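Local coordinates for gamma-glutamyl-gamma-aminobutyraldehyde dehydrogenase (Burkholderia cenocepacia, PDB 4LIH), which probably oxidises aldehydes such as gamma-glutamyl-gamma-aminobutyraldehyde to carboxylic acids with NAD(P)+, as a member of the aldehyde dehydrogenase family, at residues D429-L434 / Y476-N481; H156-V161 / T499-R504; L12-W17 / P341-V346. All blocks are in the same frame, centred on the assembly; numbering follows the deposited sequence.

The three contacts mark separate regions of one aldehyde dehydrogenase subunit and do not touch. Contact 1 joins two loops beside the predicted active site: the side chain of Leu434 comes within about 4 Å of that of Glu274 and about 5 Å of a bound MES molecule. Contact 2, centred about 41 Å from contact 1, pairs the outlying strands with which this subunit enters the tetramer. In sequence its segments enclose contact 1, and both contacts meet the second subunit. Contact 3 lies across the chain's centre from both, 37 Å from contact 1 and 62 Å from contact 2 between centres, and ties the N-terminal helix to a loop of its own subunit.

Contact 1: residues D429-L434 / Y476-N481; sequences DTEYGL and YKQSGN
Gly433 and Tyr476 bring the two loops to a CA-CA distance of 4.6 Å, and Tyr476 N donates to Gly433 O at 2.9 Å from above the carbonyl plane. A second backbone bond, from Gln478 N to Glu431 O, spans 3.0 Å, nearly in line with the carbonyl. Next to Gln478, Ser479 turns its hydroxyl into the other loop: OG accepts from Gly433 N at 2.8 Å and almost straight (172°), and it is also hydrogen-bonded to Gly276 O. The same OG sits at the edge of the Tyr432 ring, 3.5 Å from Tyr432 CD1.

Lys477 reaches along the neighbouring loop. Its chain is kinked by rotation about CG-CD (chi3 -91°), laying CE 3.3 Å from Tyr432 O and delivering NZ to Thr430 O at 2.8 Å. On the outer side, Gln478 NE2 meets the anti lone pair of Glu431 OE1 at 3.2 Å, with carboxylate and amide planes turned 73° apart. Thr430 OG1 accepts from Tyr432 N, closing an ST turn around Glu431.

The ammonium group probably offsets the partial negative charge of Thr430 O and, more remotely, Tyr432 O, while Glu431 O is taken by Gln478 N. The polar bonding fixes the loop just before Leu434, whose side chain touches Cys309 and Thr310 and lies near the predicted catalytic Glu274.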
loop_
_atom_site.group_PDB
_atom_site.type_symbol
_atom_site.label_atom_id
_atom_site.label_comp_id
_atom_site.label_asym_id
_atom_site.label_seq_id
_atom_site.Cartn_x
_atom_site.Cartn_y
_atom_site.Cartn_z
ATOM N N ASP A 429 26.641 -19.403 6.757
ATOM C CA ASP A 429 27.515 -19.616 7.933
ATOM C C ASP A 429 28.466 -18.437 8.038
ATOM O O ASP A 429 29.656 -18.537 7.705
ATOM C CB ASP A 429 28.308 -20.901 7.818
ATOM C CG ASP A 429 29.083 -21.268 9.103
ATOM O OD1 ASP A 429 28.833 -20.713 10.212
ATOM O OD2 ASP A 429 29.937 -22.165 8.977
ATOM N N THR A 430 27.925 -17.331 8.502
ATOM C CA THR A 430 28.654 -16.092 8.596
ATOM C C THR A 430 27.862 -15.141 9.499
ATOM O O THR A 430 26.635 -15.241 9.571
ATOM C CB THR A 430 28.904 -15.471 7.199
ATOM O OG1 THR A 430 29.596 -14.247 7.347
ATOM C CG2 THR A 430 27.627 -15.226 6.447
ATOM N N GLU A 431 28.549 -14.206 10.156
ATOM C CA GLU A 431 27.869 -13.152 10.902
ATOM C C GLU A 431 27.393 -12.021 9.995
ATOM O O GLU A 431 26.658 -11.169 10.441
ATOM C CB GLU A 431 28.749 -12.601 12.047
ATOM C CG GLU A 431 28.728 -13.484 13.290
ATOM C CD GLU A 431 27.319 -13.951 13.700
ATOM O OE1 GLU A 431 26.468 -13.108 14.200
ATOM O OE2 GLU A 431 27.033 -15.176 13.482
ATOM N N TYR A 432 27.849 -12.019 8.745
ATOM C CA TYR A 432 27.411 -11.036 7.764
ATOM C C TYR A 432 26.093 -11.463 7.073
ATOM O O TYR A 432 25.661 -12.627 7.195
ATOM C CB TYR A 432 28.509 -10.837 6.738
ATOM C CG TYR A 432 29.736 -10.169 7.292
ATOM C CD1 TYR A 432 29.654 -8.895 7.841
ATOM C CD2 TYR A 432 30.960 -10.800 7.277
ATOM C CE1 TYR A 432 30.777 -8.253 8.328
ATOM C CE2 TYR A 432 32.108 -10.148 7.758
ATOM C CZ TYR A 432 32.020 -8.896 8.265
ATOM O OH TYR A 432 33.197 -8.279 8.731
ATOM N N GLY A 433 25.471 -10.530 6.360
ATOM C CA GLY A 433 24.230 -10.812 5.650
ATOM C C GLY A 433 23.807 -9.690 4.732
ATOM O O GLY A 433 22.634 -9.292 4.727
ATOM N N LEU A 434 24.760 -9.136 4.002
ATOM C CA LEU A 434 24.449 -7.990 3.146
ATOM C C LEU A 434 23.819 -8.414 1.806
ATOM O O LEU A 434 22.862 -7.795 1.327
ATOM C CB LEU A 434 25.691 -7.105 2.954
ATOM C CG LEU A 434 25.410 -5.734 2.317
ATOM C CD1 LEU A 434 24.336 -5.034 3.158
ATOM C CD2 LEU A 434 26.652 -4.837 2.133
ATOM N N TYR A 476 21.076 -8.154 6.903
ATOM C CA TYR A 476 20.685 -9.072 7.979
ATOM C C TYR A 476 21.878 -9.148 8.918
ATOM O O TYR A 476 23.038 -8.869 8.514
ATOM C CB TYR A 476 20.451 -10.471 7.427
ATOM C CG TYR A 476 19.146 -10.726 6.720
ATOM C CD1 TYR A 476 18.585 -9.811 5.779
ATOM C CD2 TYR A 476 18.479 -11.940 6.934
ATOM C CE1 TYR A 476 17.403 -10.124 5.107
ATOM C CE2 TYR A 476 17.322 -12.214 6.278
ATOM C CZ TYR A 476 16.807 -11.339 5.342
ATOM O OH TYR A 476 15.626 -11.640 4.739
ATOM N N LYS A 477 21.617 -9.543 10.160
ATOM C CA LYS A 477 22.700 -9.892 11.102
ATOM C C LYS A 477 23.661 -8.705 11.332
ATOM O O LYS A 477 23.174 -7.641 11.665
ATOM C CB LYS A 477 23.420 -11.181 10.677
ATOM C CG LYS A 477 22.487 -12.413 10.647
ATOM C CD LYS A 477 23.244 -13.708 10.426
ATOM C CE LYS A 477 23.385 -14.106 9.011
ATOM N NZ LYS A 477 23.932 -15.518 8.785
ATOM N N GLN A 478 24.972 -8.856 11.165
ATOM C CA GLN A 478 25.900 -7.783 11.488
ATOM C C GLN A 478 26.309 -6.973 10.267
ATOM O O GLN A 478 27.378 -6.342 10.284
ATOM C CB GLN A 478 27.144 -8.349 12.203
ATOM C CG GLN A 478 26.735 -9.152 13.403
ATOM C CD GLN A 478 27.782 -9.221 14.483
ATOM O OE1 GLN A 478 28.561 -8.261 14.704
ATOM N NE2 GLN A 478 27.809 -10.358 15.184
ATOM N N SER A 479 25.528 -7.030 9.188
ATOM C CA SER A 479 25.827 -6.193 7.998
ATOM C C SER A 479 25.047 -4.880 7.983
ATOM O O SER A 479 25.065 -4.153 6.974
ATOM C CB SER A 479 25.618 -6.937 6.683
ATOM O OG SER A 479 26.575 -7.971 6.475
ATOM N N GLY A 480 24.388 -4.550 9.088
ATOM C CA GLY A 480 23.726 -3.226 9.246
ATOM C C GLY A 480 22.253 -3.362 9.540
ATOM O O GLY A 480 21.689 -4.421 9.378
ATOM N N ASN A 481 21.618 -2.281 9.973
ATOM C CA ASN A 481 20.178 -2.275 10.206
ATOM C C ASN A 481 19.482 -1.222 9.322
ATOM O O ASN A 481 20.046 -0.162 9.055
ATOM C CB ASN A 481 19.890 -2.028 11.684
ATOM C CG ASN A 481 20.381 -0.648 12.160
ATOM O OD1 ASN A 481 21.533 -0.298 12.002
ATOM N ND2 ASN A 481 19.466 0.137 12.762
#

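Contact 2: residues H156-V161 / T499-R504; sequences HLVGLV and TLIRLR
Val158 and Ile501 meet as an antiparallel hydrogen-bonded pair, with Val158 CB 4.0 Å from Ile501 CB. Their two backbone bonds are repeated at Leu160 and Thr499, while Leu157-Arg502 and Gly159-Leu500 are the non-hydrogen-bonded pairs between and beside them. The strand segments run at 167° to each other.

On the face carrying Val158, the CG2 methyl continues the apolar row to Leu503 CD1 at 4.0 Å. On the other face Leu157 straddles two neighbours: CD1 approaches Leu500 CD2 at 4.0 Å, and CD2 lies 3.8 Å from Arg502 CB. Beyond the last strand pair, Leu503 N still donates to His156 O at 2.9 Å.

Arg502 lies at the end of the ladder. Its chain is extended from CG to NE, with CG anti to the backbone N (chi1 -176°), and passes the edge of the His156 ring, leaving NE 3.8 Å from His156 CD2. Ring and guanidinium planes stand 83° apart. NE then donates to the C-terminal carboxylate at Arg504 O, 2.8 Å away, and NH2 adds a weak, long bond to Arg504 OXT that completes a salt bridge. Glu465 of the second subunit holds both residues from outside, bonding His156 NE2 and forming a salt bridge with Arg502 NH1. At the opposite end a water joins Thr499 OG1 and, weakly, Leu160 O.

Leu443 and Arg451 of the third subunit pack against the Ile501 and Val158 face. Strand 157-172 also pairs with strand 148-150, while Thr499, Leu500 and Ile501 form a parallel ladder with a strand of the second subunit, consistent with the oligomerisation region of aldehyde dehydrogenases.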
loop_
_atom_site.group_PDB
_atom_site.type_symbol
_atom_site.label_atom_id
_atom_site.label_comp_id
_atom_site.label_asym_id
_atom_site.label_seq_id
_atom_site.Cartn_x
_atom_site.Cartn_y
_atom_site.Cartn_z
ATOM N N HIS A 156 -16.802 7.306 15.453
ATOM C CA HIS A 156 -16.691 8.554 16.206
ATOM C C HIS A 156 -15.284 9.157 16.117
ATOM O O HIS A 156 -15.043 10.263 16.626
ATOM C CB HIS A 156 -17.096 8.377 17.684
ATOM C CG HIS A 156 -16.130 7.558 18.483
ATOM N ND1 HIS A 156 -15.983 6.196 18.307
ATOM C CD2 HIS A 156 -15.283 7.903 19.480
ATOM C CE1 HIS A 156 -15.061 5.745 19.138
ATOM N NE2 HIS A 156 -14.621 6.761 19.860
ATOM N N LEU A 157 -14.353 8.447 15.490
ATOM C CA LEU A 157 -13.030 8.982 15.285
ATOM C C LEU A 157 -12.743 9.234 13.802
ATOM O O LEU A 157 -13.268 8.560 12.901
ATOM C CB LEU A 157 -11.926 8.064 15.815
ATOM C CG LEU A 157 -11.938 7.572 17.258
ATOM C CD1 LEU A 157 -10.709 6.681 17.429
ATOM C CD2 LEU A 157 -11.873 8.766 18.188
ATOM N N VAL A 158 -11.902 10.229 13.586
ATOM C CA VAL A 158 -11.150 10.372 12.342
ATOM C C VAL A 158 -9.724 10.015 12.742
ATOM O O VAL A 158 -9.085 10.738 13.501
ATOM C CB VAL A 158 -11.232 11.779 11.727
ATOM C CG1 VAL A 158 -10.411 11.816 10.461
ATOM C CG2 VAL A 158 -12.657 12.147 11.368
ATOM N N GLY A 159 -9.258 8.858 12.260
ATOM C CA GLY A 159 -7.939 8.342 12.633
ATOM C C GLY A 159 -6.963 8.447 11.482
ATOM O O GLY A 159 -7.194 7.841 10.490
ATOM N N LEU A 160 -5.837 9.123 11.692
ATOM C CA LEU A 160 -4.846 9.392 10.631
ATOM C C LEU A 160 -3.486 8.870 11.078
ATOM O O LEU A 160 -3.114 8.943 12.263
ATOM C CB LEU A 160 -4.726 10.914 10.369
ATOM C CG LEU A 160 -5.968 11.805 10.159
ATOM C CD1 LEU A 160 -5.568 13.257 9.847
ATOM C CD2 LEU A 160 -6.884 11.254 9.089
ATOM N N VAL A 161 -2.756 8.288 10.165
ATOM C CA VAL A 161 -1.416 7.887 10.452
ATOM C C VAL A 161 -0.522 8.530 9.403
ATOM O O VAL A 161 -0.648 8.239 8.195
ATOM C CB VAL A 161 -1.277 6.377 10.415
ATOM C CG1 VAL A 161 0.153 5.973 10.721
ATOM C CG2 VAL A 161 -2.268 5.751 11.367
ATOM N N THR A 499 -2.860 10.241 14.754
ATOM C CA THR A 499 -3.743 11.292 15.221
ATOM C C THR A 499 -5.178 10.742 15.338
ATOM O O THR A 499 -5.762 10.329 14.346
ATOM C CB THR A 499 -3.709 12.502 14.273
ATOM O OG1 THR A 499 -2.354 12.960 14.108
ATOM C CG2 THR A 499 -4.528 13.636 14.868
ATOM N N LEU A 500 -5.724 10.674 16.572
ATOM C CA LEU A 500 -7.099 10.235 16.760
ATOM C C LEU A 500 -7.971 11.451 17.064
ATOM O O LEU A 500 -7.829 12.056 18.127
ATOM C CB LEU A 500 -7.175 9.223 17.902
ATOM C CG LEU A 500 -6.488 7.832 17.783
ATOM C CD1 LEU A 500 -4.970 7.971 17.822
ATOM C CD2 LEU A 500 -6.953 6.894 18.877
ATOM N N ILE A 501 -8.874 11.776 16.140
ATOM C CA ILE A 501 -9.664 12.975 16.249
ATOM C C ILE A 501 -11.050 12.550 16.663
ATOM O O ILE A 501 -11.763 11.965 15.856
ATOM C CB ILE A 501 -9.726 13.759 14.906
ATOM C CG1 ILE A 501 -8.332 14.119 14.403
ATOM C CG2 ILE A 501 -10.640 14.976 15.053
ATOM C CD1 ILE A 501 -8.279 14.813 13.048
ATOM N N ARG A 502 -11.454 12.851 17.900
ATOM C CA ARG A 502 -12.773 12.437 18.353
ATOM C C ARG A 502 -13.844 13.485 18.087
ATOM O O ARG A 502 -13.781 14.602 18.590
ATOM C CB ARG A 502 -12.730 12.060 19.817
ATOM C CG ARG A 502 -14.038 11.528 20.338
ATOM C CD ARG A 502 -13.898 10.885 21.687
ATOM N NE ARG A 502 -15.228 10.580 22.180
ATOM C CZ ARG A 502 -15.487 10.032 23.356
ATOM N NH1 ARG A 502 -14.497 9.638 24.154
ATOM N NH2 ARG A 502 -16.756 9.883 23.725
ATOM N N LEU A 503 -14.819 13.102 17.281
ATOM C CA LEU A 503 -15.854 14.005 16.809
ATOM C C LEU A 503 -17.017 14.137 17.794
ATOM O O LEU A 503 -17.736 15.124 17.769
ATOM C CB LEU A 503 -16.398 13.487 15.478
ATOM C CG LEU A 503 -15.421 13.230 14.318
ATOM C CD1 LEU A 503 -16.200 12.728 13.102
ATOM C CD2 LEU A 503 -14.659 14.501 13.996
ATOM N N ARG A 504 -17.184 13.130 18.646
ATOM C CA ARG A 504 -18.248 13.103 19.633
ATOM C C ARG A 504 -17.943 11.970 20.625
ATOM O O ARG A 504 -17.217 11.009 20.305
ATOM C CB ARG A 504 -19.590 12.802 18.954
ATOM C CG ARG A 504 -19.579 11.475 18.213
ATOM C CD ARG A 504 -20.836 11.225 17.412
ATOM N NE ARG A 504 -20.429 10.543 16.194
ATOM C CZ ARG A 504 -20.138 11.153 15.042
ATOM N NH1 ARG A 504 -20.272 12.477 14.907
ATOM N NH2 ARG A 504 -19.738 10.429 14.020
ATOM O OXT ARG A 504 -18.452 12.001 21.741
HETATM O O HOH W 1 -1.314 11.470 12.048
#

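Contact 3: residues L12-W17 / P341-V346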
loop_
_atom_site.group_PDB
_atom_site.type_symbol
_atom_site.label_atom_id
_atom_site.label_comp_id
_atom_site.label_asym_id
_atom_site.label_seq_id
_atom_site.Cartn_x
_atom_site.Cartn_y
_atom_site.Cartn_z
ATOM N N LEU A 12 35.466 11.209 -23.379
ATOM C CA LEU A 12 36.778 11.888 -23.292
ATOM C C LEU A 12 37.913 10.848 -23.216
ATOM O O LEU A 12 37.696 9.730 -22.739
ATOM C CB LEU A 12 36.841 12.809 -22.053
ATOM C CG LEU A 12 36.167 14.177 -22.093
ATOM C CD1 LEU A 12 34.662 14.057 -22.245
ATOM C CD2 LEU A 12 36.520 14.996 -20.861
ATOM N N THR A 13 39.102 11.227 -23.683
ATOM C CA THR A 13 40.294 10.362 -23.711
ATOM C C THR A 13 41.130 10.571 -22.456
ATOM O O THR A 13 40.893 11.501 -21.694
ATOM C CB THR A 13 41.247 10.710 -24.873
ATOM O OG1 THR A 13 41.809 12.013 -24.651
ATOM C CG2 THR A 13 40.558 10.666 -26.199
ATOM N N LEU A 14 42.146 9.736 -22.288
ATOM C CA LEU A 14 43.040 9.838 -21.152
ATOM C C LEU A 14 43.670 11.207 -21.110
ATOM O O LEU A 14 43.718 11.840 -20.055
ATOM C CB LEU A 14 44.114 8.749 -21.223
ATOM C CG LEU A 14 45.371 8.876 -20.374
ATOM C CD1 LEU A 14 45.025 8.824 -18.887
ATOM C CD2 LEU A 14 46.374 7.792 -20.763
ATOM N N ALA A 15 44.161 11.657 -22.277
ATOM C CA ALA A 15 44.794 12.970 -22.417
ATOM C C ALA A 15 43.844 14.102 -22.021
ATOM O O ALA A 15 44.262 15.073 -21.386
ATOM C CB ALA A 15 45.302 13.167 -23.861
ATOM N N ASP A 16 42.574 13.961 -22.395
ATOM C CA ASP A 16 41.534 14.949 -22.049
ATOM C C ASP A 16 41.376 15.042 -20.530
ATOM O O ASP A 16 41.336 16.133 -19.974
ATOM C CB ASP A 16 40.168 14.592 -22.647
ATOM C CG ASP A 16 40.106 14.755 -24.163
ATOM O OD1 ASP A 16 41.042 15.325 -24.778
ATOM O OD2 ASP A 16 39.100 14.291 -24.723
ATOM N N TRP A 17 41.310 13.889 -19.866
ATOM C CA TRP A 17 41.159 13.868 -18.405
ATOM C C TRP A 17 42.386 14.429 -17.706
ATOM O O TRP A 17 42.249 15.176 -16.730
ATOM C CB TRP A 17 40.828 12.460 -17.894
ATOM C CG TRP A 17 39.449 12.011 -18.289
ATOM C CD1 TRP A 17 39.131 10.982 -19.118
ATOM C CD2 TRP A 17 38.202 12.600 -17.879
ATOM N NE1 TRP A 17 37.774 10.887 -19.253
ATOM C CE2 TRP A 17 37.174 11.871 -18.509
ATOM C CE3 TRP A 17 37.862 13.660 -17.031
ATOM C CZ2 TRP A 17 35.805 12.166 -18.316
ATOM C CZ3 TRP A 17 36.496 13.964 -16.842
ATOM C CH2 TRP A 17 35.490 13.200 -17.479
ATOM N N PRO A 341 43.605 5.221 -13.242
ATOM C CA PRO A 341 42.153 5.370 -13.366
ATOM C C PRO A 341 41.704 6.576 -14.200
ATOM O O PRO A 341 40.545 6.613 -14.573
ATOM C CB PRO A 341 41.678 5.484 -11.924
ATOM C CG PRO A 341 42.836 5.945 -11.165
ATOM C CD PRO A 341 44.058 5.431 -11.854
ATOM N N LEU A 342 42.621 7.497 -14.546
ATOM C CA LEU A 342 42.320 8.582 -15.470
ATOM C C LEU A 342 42.147 8.119 -16.916
ATOM O O LEU A 342 41.658 8.897 -17.755
ATOM C CB LEU A 342 43.383 9.686 -15.408
ATOM C CG LEU A 342 43.381 10.519 -14.123
ATOM C CD1 LEU A 342 44.568 11.470 -14.089
ATOM C CD2 LEU A 342 42.066 11.275 -13.971
ATOM N N ASP A 343 42.523 6.855 -17.180
ATOM C CA ASP A 343 42.415 6.242 -18.496
ATOM C C ASP A 343 41.063 5.542 -18.631
ATOM O O ASP A 343 40.762 4.606 -17.866
ATOM C CB ASP A 343 43.556 5.226 -18.671
ATOM C CG ASP A 343 43.594 4.585 -20.062
ATOM O OD1 ASP A 343 42.552 4.468 -20.756
ATOM O OD2 ASP A 343 44.702 4.152 -20.414
ATOM N N PRO A 344 40.248 5.970 -19.601
ATOM C CA PRO A 344 38.898 5.393 -19.737
ATOM C C PRO A 344 38.813 3.922 -20.082
ATOM O O PRO A 344 37.730 3.370 -19.968
ATOM C CB PRO A 344 38.225 6.229 -20.849
ATOM C CG PRO A 344 39.145 7.342 -21.157
ATOM C CD PRO A 344 40.467 7.135 -20.480
ATOM N N SER A 345 39.909 3.289 -20.496
ATOM C CA SER A 345 39.867 1.874 -20.822
ATOM C C SER A 345 40.139 1.020 -19.608
ATOM O O SER A 345 40.071 -0.200 -19.711
ATOM C CB SER A 345 40.906 1.516 -21.897
ATOM O OG SER A 345 42.238 1.716 -21.435
ATOM N N VAL A 346 40.498 1.631 -18.470
ATOM C CA VAL A 346 40.916 0.850 -17.286
ATOM C C VAL A 346 39.735 0.416 -16.418
ATOM O O VAL A 346 38.872 1.232 -16.067
ATOM C CB VAL A 346 41.945 1.622 -16.434
ATOM C CG1 VAL A 346 42.120 0.994 -15.064
ATOM C CG2 VAL A 346 43.295 1.667 -17.147
#
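Trp17 presents the edge of its indole to Pro344, with CD1 4.2 Å from Pro344 CG, while Leu12 CD2, from its own segment, sits over one face of the ring, offset toward its rim. Leu342 O also approaches this part of the indole, 3.5 Å from Trp17 CD1, and Leu342 CD2 packs against Trp17 CB. A capping box opens helix 14-23, and this end packs on Leu342, Asp343 and Pro344, the last two beginning a type I beta turn that runs to Val346.

Each side is braced from within. In the capping box Thr13 OG1 accepts from Asp16 N and Asp16 OD2 accepts from Thr13 N, so the opening turn of the helix is closed by its own side chains. In the loop, Asp343 OD1 takes both the backbone N and the hydroxyl of Ser345 from the same face of its carboxylate plane. The backbone bond makes an Asx turn, placed over the start of the type I turn.

No hydrogen bond crosses between the segments; the join is mostly apolar. Leu14 sends its CG anti to the backbone N (chi1 163°), which carries CD1 onto the Leu342-Asp343 peptide and to 3.9 Å from Leu342 CB. Its other methyl, CD2, lies beside the carboxylate of Asp343. Buried here, Leu342 O has no hydrogen-bonding partner in the model and is faced by carbons of Leu14 and Trp17.

Behind the contact, Leu111 of helix 106-117 touches both Trp17 and Leu342, and Ile121 and Thr125 of helix 121-142 pack on Trp17, seating the N-terminal helix against the body of its own subunit. Nearer the start of the segment, the Pro344 ring comes up to the backbone ahead of the helix, with its CG 3.2 Å from Leu12 O.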